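Local structure of WlaRA, TDP-fucose-3,4-ketoisomerase (Campylobacter jejuni subsp. jejuni 81116, 5TPV) at residues 121-124 with 125-129. The protein is a WxcM-like protein of the cupin superfamily, built on antiparallel beta-sheets, whose model contains bound thymidine-5'-diphosphate. Numbering follows the deposited sequence.
Sequences YDYK and YFCEL
Cys127 sets its sulfur over one face of the Tyr123 ring, a Cys sulfur-aromatic contact between residues one helical turn apart. SG of Cys127 lies 3.6 Å from the centroid of the Tyr123 ring and 29° off the normal. It is displaced toward the CZ-CE2 bond, CZ of Tyr123 coming within 3.3 Å of SG of Cys127. With CG anti to the backbone N (chi1 -177°), the ring projects outward from the helix, its face beside the sulfur of the residue one turn on. Its hydroxyl is hydrogen-bonded to Asp70, and Trp94 meets the ring edge-to-face, which should limit its rotation. Among apolar contacts, CE1 of Tyr123 reaches the edge of the Phe126 ring, 3.9 Å from CD2 of Phe126; that phenylalanine is buried against Met92 and Ile120.

The backbone identifies the motif as the N-terminal turn of helix 123-136, which follows strand 119-120 of the cupin fold. Phe126 N donates to Asp122 O at 2.8 Å, and Cys127 N to Tyr123 O at 2.9 Å; Glu128 N to Lys124 O continues the i to i+4 pattern.

Asp122 is the N-cap residue. Its OD2 accepts a weak, strongly bent capping bond from Lys124 N at 3.1 Å. The same carboxylate packs against Tyr125, CG of Asp122 being 3.4 Å from CD2 of Tyr125, with the two planes inclined by 61°. Just before the cap, Tyr121 OH hydrogen-bonds thymidine-5'-diphosphate.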
ATOM      1  N   TYR B 121     -21.632   1.285 -11.865  1.00 37.19           N
ATOM      2  CA  TYR B 121     -21.679   2.737 -11.807  1.00 39.48           C
ATOM      3  C   TYR B 121     -23.092   3.304 -11.720  1.00 41.76           C
ATOM      4  O   TYR B 121     -23.279   4.502 -11.487  1.00 40.75           O
ATOM      5  CB  TYR B 121     -21.046   3.300 -13.076  1.00 42.32           C
ATOM      6  CG  TYR B 121     -19.541   3.148 -13.139  1.00 45.23           C
ATOM      7  CD1 TYR B 121     -18.724   3.931 -12.336  1.00 45.35           C
ATOM      8  CD2 TYR B 121     -18.920   2.290 -14.053  1.00 47.03           C
ATOM      9  CE1 TYR B 121     -17.327   3.862 -12.424  1.00 50.03           C
ATOM     10  CE2 TYR B 121     -17.520   2.207 -14.147  1.00 45.69           C
ATOM     11  CZ  TYR B 121     -16.718   2.987 -13.330  1.00 48.68           C
ATOM     12  OH  TYR B 121     -15.313   2.911 -13.373  1.00 56.22           O
ATOM     13  N   ASP B 122     -24.093   2.455 -11.891  1.00 38.92           N
ATOM     14  CA  ASP B 122     -25.456   2.938 -11.792  1.00 45.73           C
ATOM     15  C   ASP B 122     -26.155   2.469 -10.531  1.00 40.88           C
ATOM     16  O   ASP B 122     -26.505   1.292 -10.402  1.00 42.66           O
ATOM     17  CB  ASP B 122     -26.267   2.476 -13.006  1.00 52.75           C
ATOM     18  CG  ASP B 122     -27.602   3.230 -13.159  1.00 60.69           C
ATOM     19  OD1 ASP B 122     -27.873   3.638 -14.310  1.00 61.74           O
ATOM     20  OD2 ASP B 122     -28.373   3.392 -12.171  1.00 53.09           O
ATOM     21  N   TYR B 123     -26.414   3.416  -9.640  1.00 45.66           N
ATOM     22  CA  TYR B 123     -26.961   3.109  -8.324  1.00 51.78           C
ATOM     23  C   TYR B 123     -28.259   2.311  -8.372  1.00 42.47           C
ATOM     24  O   TYR B 123     -28.449   1.361  -7.627  1.00 51.00           O
ATOM     25  CB  TYR B 123     -27.136   4.398  -7.528  1.00 48.76           C
ATOM     26  CG  TYR B 123     -27.634   4.138  -6.147  1.00 51.82           C
ATOM     27  CD1 TYR B 123     -26.778   3.618  -5.188  1.00 51.59           C
ATOM     28  CD2 TYR B 123     -28.962   4.415  -5.788  1.00 51.30           C
ATOM     29  CE1 TYR B 123     -27.224   3.360  -3.916  1.00 45.08           C
ATOM     30  CE2 TYR B 123     -29.434   4.142  -4.515  1.00 44.48           C
ATOM     31  CZ  TYR B 123     -28.555   3.631  -3.571  1.00 52.76           C
ATOM     32  OH  TYR B 123     -28.980   3.393  -2.276  1.00 43.49           O
ATOM     33  N   LYS B 124     -29.142   2.704  -9.268  1.00 52.23           N
ATOM     34  CA  LYS B 124     -30.430   2.042  -9.460  1.00 56.86           C
ATOM     35  C   LYS B 124     -30.219   0.542  -9.678  1.00 48.01           C
ATOM     36  O   LYS B 124     -30.774  -0.281  -8.948  1.00 42.97           O
ATOM     37  CB  LYS B 124     -31.218   2.641 -10.657  1.00 74.73           C
ATOM     38  CG  LYS B 124     -31.164   4.161 -10.904  1.00 90.48           C
ATOM     39  CD  LYS B 124     -32.175   4.965 -10.090  1.00101.65           C
ATOM     40  CE  LYS B 124     -33.585   4.871 -10.666  1.00105.66           C
ATOM     41  NZ  LYS B 124     -34.628   4.795  -9.602  1.00102.36           N
ATOM     42  N   TYR B 125     -29.397   0.187 -10.664  1.00 42.13           N
ATOM     43  CA  TYR B 125     -29.048  -1.219 -10.891  1.00 45.53           C
ATOM     44  C   TYR B 125     -28.182  -1.861  -9.790  1.00 49.40           C
ATOM     45  O   TYR B 125     -28.300  -3.067  -9.537  1.00 48.19           O
ATOM     46  CB  TYR B 125     -28.404  -1.387 -12.278  1.00 49.71           C
ATOM     47  CG  TYR B 125     -29.382  -0.879 -13.312  1.00 54.16           C
ATOM     48  CD1 TYR B 125     -30.637  -1.494 -13.435  1.00 53.07           C
ATOM     49  CD2 TYR B 125     -29.109   0.268 -14.067  1.00 58.54           C
ATOM     50  CE1 TYR B 125     -31.573  -1.011 -14.317  1.00 65.44           C
ATOM     51  CE2 TYR B 125     -30.043   0.761 -14.960  1.00 68.53           C
ATOM     52  CZ  TYR B 125     -31.264   0.105 -15.069  1.00 70.23           C
ATOM     53  OH  TYR B 125     -32.213   0.550 -15.928  1.00 63.76           O
ATOM     54  N   PHE B 126     -27.353  -1.065  -9.116  1.00 40.65           N
ATOM     55  CA  PHE B 126     -26.708  -1.557  -7.878  1.00 42.72           C
ATOM     56  C   PHE B 126     -27.755  -2.101  -6.900  1.00 40.31           C
ATOM     57  O   PHE B 126     -27.613  -3.232  -6.401  1.00 39.01           O
ATOM     58  CB  PHE B 126     -25.794  -0.510  -7.188  1.00 36.21           C
ATOM     59  CG  PHE B 126     -25.387  -0.905  -5.781  1.00 38.97           C
ATOM     60  CD1 PHE B 126     -24.539  -1.975  -5.574  1.00 38.16           C
ATOM     61  CD2 PHE B 126     -25.958  -0.289  -4.675  1.00 34.87           C
ATOM     62  CE1 PHE B 126     -24.189  -2.382  -4.297  1.00 35.25           C
ATOM     63  CE2 PHE B 126     -25.615  -0.681  -3.401  1.00 33.61           C
ATOM     64  CZ  PHE B 126     -24.699  -1.708  -3.214  1.00 33.12           C
ATOM     65  N   CYS B 127     -28.786  -1.297  -6.634  1.00 38.56           N
ATOM     66  CA  CYS B 127     -29.838  -1.695  -5.676  1.00 46.99           C
ATOM     67  C   CYS B 127     -30.570  -2.952  -6.149  1.00 43.18           C
ATOM     68  O   CYS B 127     -30.813  -3.868  -5.372  1.00 42.86           O
ATOM     69  CB  CYS B 127     -30.834  -0.566  -5.383  1.00 48.04           C
ATOM     70  SG  CYS B 127     -30.185   0.902  -4.545  1.00 50.29           S
ATOM     71  N   GLU B 128     -30.841  -3.035  -7.441  1.00 48.92           N
ATOM     72  CA  GLU B 128     -31.526  -4.207  -8.017  1.00 50.87           C
ATOM     73  C   GLU B 128     -30.649  -5.451  -7.871  1.00 55.02           C
ATOM     74  O   GLU B 128     -31.116  -6.495  -7.371  1.00 48.53           O
ATOM     75  CB  GLU B 128     -31.850  -3.919  -9.498  1.00 61.09           C
ATOM     76  CG  GLU B 128     -33.080  -4.584 -10.109  1.00 80.63           C
ATOM     77  CD  GLU B 128     -33.415  -4.029 -11.493  1.00 93.72           C
ATOM     78  OE1 GLU B 128     -32.752  -4.415 -12.497  1.00 78.98           O
ATOM     79  OE2 GLU B 128     -34.347  -3.188 -11.570  1.00 95.25           O
ATOM     80  N   LEU B 129     -29.384  -5.365  -8.308  1.00 43.80           N
ATOM     81  CA  LEU B 129     -28.494  -6.553  -8.211  1.00 42.40           C
ATOM     82  C   LEU B 129     -28.297  -7.004  -6.746  1.00 46.43           C
ATOM     83  O   LEU B 129     -28.377  -8.196  -6.383  1.00 46.23           O
ATOM     84  CB  LEU B 129     -27.165  -6.278  -8.904  1.00 42.80           C
ATOM     85  CG  LEU B 129     -27.256  -6.000 -10.425  1.00 51.23           C
ATOM     86  CD1 LEU B 129     -25.896  -5.673 -11.017  1.00 45.43           C
ATOM     87  CD2 LEU B 129     -27.850  -7.166 -11.226  1.00 52.35           C
TER